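Side-chain contact in capsid fiber protein (Bacillus phage phi29, PDB 6QYY), which forms the head fibers of the phage capsid, the deposited piece being the N-terminal base that probably attaches the fiber to the head: residues I28-A33 against T53-Y58. Residues are numbered along the deposited sequence; the frame is centred on the assembly and turned at random.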
ATOM      1  N   ILE A  28     -20.439   6.631  -7.861  1.00 31.34           N
ATOM      2  CA  ILE A  28     -19.264   7.373  -7.426  1.00 28.29           C
ATOM      3  C   ILE A  28     -18.938   8.394  -8.490  1.00 26.51           C
ATOM      4  O   ILE A  28     -18.970   8.091  -9.686  1.00 28.72           O
ATOM      5  CB  ILE A  28     -18.060   6.441  -7.189  1.00 33.12           C
ATOM      6  CG1 ILE A  28     -18.241   5.635  -5.918  1.00 35.56           C
ATOM      7  CG2 ILE A  28     -16.770   7.247  -7.046  1.00 43.48           C
ATOM      8  CD1 ILE A  28     -18.319   6.481  -4.633  1.00 34.57           C
ATOM      9  N   GLU A  29     -18.644   9.615  -8.068  1.00 31.06           N
ATOM     10  CA  GLU A  29     -18.180  10.631  -8.993  1.00 27.77           C
ATOM     11  C   GLU A  29     -16.684  10.848  -8.800  1.00 31.95           C
ATOM     12  O   GLU A  29     -16.156  10.681  -7.698  1.00 32.03           O
ATOM     13  CB  GLU A  29     -18.980  11.931  -8.823  1.00 32.06           C
ATOM     14  CG  GLU A  29     -20.457  11.717  -9.151  1.00 39.71           C
ATOM     15  CD  GLU A  29     -21.265  13.003  -9.239  1.00 60.73           C
ATOM     16  OE1 GLU A  29     -22.255  13.038 -10.008  1.00 66.88           O
ATOM     17  OE2 GLU A  29     -20.922  13.972  -8.529  1.00 61.12           O
ATOM     18  N   ILE A  30     -15.993  11.142  -9.894  1.00 24.65           N
ATOM     19  CA  ILE A  30     -14.579  11.479  -9.835  1.00 22.98           C
ATOM     20  C   ILE A  30     -14.402  12.923 -10.278  1.00 28.90           C
ATOM     21  O   ILE A  30     -15.200  13.477 -11.047  1.00 29.23           O
ATOM     22  CB  ILE A  30     -13.716  10.540 -10.704  1.00 22.91           C
ATOM     23  CG1 ILE A  30     -14.166  10.597 -12.158  1.00 25.36           C
ATOM     24  CG2 ILE A  30     -13.736   9.093 -10.169  1.00 23.42           C
ATOM     25  CD1 ILE A  30     -13.185   9.900 -13.121  1.00 31.36           C
ATOM     26  N   SER A  31     -13.336  13.531  -9.783  1.00 30.57           N
ATOM     27  CA  SER A  31     -12.934  14.874 -10.174  1.00 25.72           C
ATOM     28  C   SER A  31     -11.487  15.015  -9.741  1.00 24.64           C
ATOM     29  O   SER A  31     -10.966  14.182  -8.997  1.00 24.83           O
ATOM     30  CB  SER A  31     -13.828  15.953  -9.544  1.00 30.76           C
ATOM     31  OG  SER A  31     -13.882  15.814  -8.138  1.00 32.28           O
ATOM     32  N   HIS A  32     -10.840  16.073 -10.223  1.00 29.60           N
ATOM     33  CA  HIS A  32      -9.487  16.369  -9.779  1.00 26.80           C
ATOM     34  C   HIS A  32      -9.451  16.542  -8.270  1.00 28.38           C
ATOM     35  O   HIS A  32     -10.274  17.262  -7.694  1.00 28.08           O
ATOM     36  CB  HIS A  32      -8.974  17.636 -10.464  1.00 28.13           C
ATOM     37  CG  HIS A  32      -8.716  17.448 -11.920  1.00 27.74           C
ATOM     38  ND1 HIS A  32      -8.716  18.490 -12.822  1.00 28.59           N
ATOM     39  CD2 HIS A  32      -8.466  16.327 -12.635  1.00 27.80           C
ATOM     40  CE1 HIS A  32      -8.473  18.019 -14.032  1.00 29.43           C
ATOM     41  NE2 HIS A  32      -8.313  16.709 -13.945  1.00 28.45           N
ATOM     42  N   ALA A  33      -8.489  15.878  -7.630  1.00 24.40           N
ATOM     43  CA  ALA A  33      -8.270  16.063  -6.204  1.00 28.84           C
ATOM     44  C   ALA A  33      -8.011  17.532  -5.901  1.00 31.23           C
ATOM     45  O   ALA A  33      -7.370  18.243  -6.681  1.00 34.06           O
ATOM     46  CB  ALA A  33      -7.092  15.207  -5.734  1.00 27.88           C
ATOM     47  N   THR A  53     -17.216   6.491 -17.023  1.00 28.20           N
ATOM     48  CA  THR A  53     -15.859   6.042 -17.276  1.00 26.68           C
ATOM     49  C   THR A  53     -15.605   4.810 -16.427  1.00 29.46           C
ATOM     50  O   THR A  53     -16.183   4.646 -15.353  1.00 28.76           O
ATOM     51  CB  THR A  53     -14.812   7.130 -16.977  1.00 30.53           C
ATOM     52  OG1 THR A  53     -13.529   6.720 -17.475  1.00 35.44           O
ATOM     53  CG2 THR A  53     -14.705   7.408 -15.494  1.00 34.19           C
ATOM     54  N   GLN A  54     -14.748   3.939 -16.927  1.00 26.22           N
ATOM     55  CA  GLN A  54     -14.320   2.773 -16.168  1.00 31.09           C
ATOM     56  C   GLN A  54     -13.002   3.118 -15.490  1.00 31.54           C
ATOM     57  O   GLN A  54     -12.017   3.435 -16.167  1.00 32.54           O
ATOM     58  CB  GLN A  54     -14.178   1.547 -17.068  1.00 36.53           C
ATOM     59  CG  GLN A  54     -13.576   0.352 -16.357  1.00 53.79           C
ATOM     60  CD  GLN A  54     -14.166  -0.968 -16.818  1.00 66.99           C
ATOM     61  OE1 GLN A  54     -15.346  -1.048 -17.175  1.00 71.61           O
ATOM     62  NE2 GLN A  54     -13.343  -2.016 -16.807  1.00 70.41           N
ATOM     63  N   VAL A  55     -12.995   3.072 -14.162  1.00 26.26           N
ATOM     64  CA  VAL A  55     -11.803   3.380 -13.373  1.00 23.41           C
ATOM     65  C   VAL A  55     -11.094   2.070 -13.068  1.00 29.38           C
ATOM     66  O   VAL A  55     -11.647   1.215 -12.375  1.00 32.02           O
ATOM     67  CB  VAL A  55     -12.169   4.103 -12.066  1.00 27.56           C
ATOM     68  CG1 VAL A  55     -10.893   4.413 -11.270  1.00 31.00           C
ATOM     69  CG2 VAL A  55     -12.982   5.368 -12.335  1.00 28.60           C
ATOM     70  N   ASN A  56      -9.868   1.910 -13.564  1.00 27.62           N
ATOM     71  CA  ASN A  56      -9.113   0.683 -13.346  1.00 22.32           C
ATOM     72  C   ASN A  56      -8.032   0.947 -12.306  1.00 29.33           C
ATOM     73  O   ASN A  56      -7.133   1.762 -12.531  1.00 38.25           O
ATOM     74  CB  ASN A  56      -8.494   0.180 -14.652  1.00 27.02           C
ATOM     75  CG  ASN A  56      -9.545  -0.115 -15.714  1.00 34.38           C
ATOM     76  OD1 ASN A  56     -10.577  -0.727 -15.433  1.00 34.90           O
ATOM     77  ND2 ASN A  56      -9.295   0.338 -16.931  1.00 42.98           N
ATOM     78  N   MET A  57      -8.116   0.267 -11.169  1.00 21.58           N
ATOM     79  CA  MET A  57      -7.149   0.486 -10.114  1.00 19.71           C
ATOM     80  C   MET A  57      -6.192  -0.698 -10.024  1.00 25.88           C
ATOM     81  O   MET A  57      -6.601  -1.860 -10.133  1.00 26.40           O
ATOM     82  CB  MET A  57      -7.829   0.770  -8.764  1.00 24.82           C
ATOM     83  CG  MET A  57      -8.615   2.073  -8.736  1.00 26.11           C
ATOM     84  SD  MET A  57      -9.609   2.263  -7.283  1.00 27.94           S
ATOM     85  CE  MET A  57      -8.246   2.553  -6.153  1.00 44.43           C
ATOM     86  N   TYR A  58      -4.914  -0.370  -9.858  1.00 22.43           N
ATOM     87  CA  TYR A  58      -3.771  -1.270  -9.891  1.00 22.12           C
ATOM     88  C   TYR A  58      -3.026  -1.240  -8.563  1.00 22.53           C
ATOM     89  O   TYR A  58      -3.185  -0.299  -7.776  1.00 21.54           O
ATOM     90  CB  TYR A  58      -2.816  -0.855 -11.023  1.00 23.90           C
ATOM     91  CG  TYR A  58      -3.374  -1.206 -12.382  1.00 33.41           C
ATOM     92  CD1 TYR A  58      -3.216  -2.485 -12.897  1.00 34.09           C
ATOM     93  CD2 TYR A  58      -4.097  -0.274 -13.128  1.00 39.57           C
ATOM     94  CE1 TYR A  58      -3.741  -2.838 -14.135  1.00 39.48           C
ATOM     95  CE2 TYR A  58      -4.629  -0.619 -14.386  1.00 37.07           C
ATOM     96  CZ  TYR A  58      -4.444  -1.904 -14.874  1.00 42.93           C
ATOM     97  OH  TYR A  58      -4.952  -2.284 -16.103  1.00 48.07           O
TER
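Ile30 reaches across to Thr53 and Val55 with both branches of its side chain. Ile30 CD1 lies 3.8 Å from Thr53 CG2. The two side chains meet roughly perpendicular to one another, and only their methyl ends touch. The other branch sits more loosely: Ile30 CG2 is 4.4 Å from Val55 CG2. CG1 of Ile30 lies between its backbone N and carbonyl carbon (chi1 59°), and the chain is then extended (chi2 169°), which carries CD1 out to Thr53. In Thr53, chi1 of -169° turns OG1 away from the backbone N and puts CG2 between N and the carbonyl carbon, where it faces Ile30. The contact is purely apolar and small, burying 89 Å² in all. The backbones stay well apart, 9.3 Å between CA of Ile30 and CA of Val55. Strand 3-9 lies between strands 28-32 and 52-57 in the beta sheet, and its Arg8, with the following Lys10, bonds to the Ile30 backbone. Phe5 and Ala7 of that strand cover Val55, and Tyr21 of strand 18-23 packs on both Val55 and Ile30. The arrangement is apolar packing between non-adjacent strands of a strongly twisted and curled mixed beta sheet, within the N-terminal base of the head fiber.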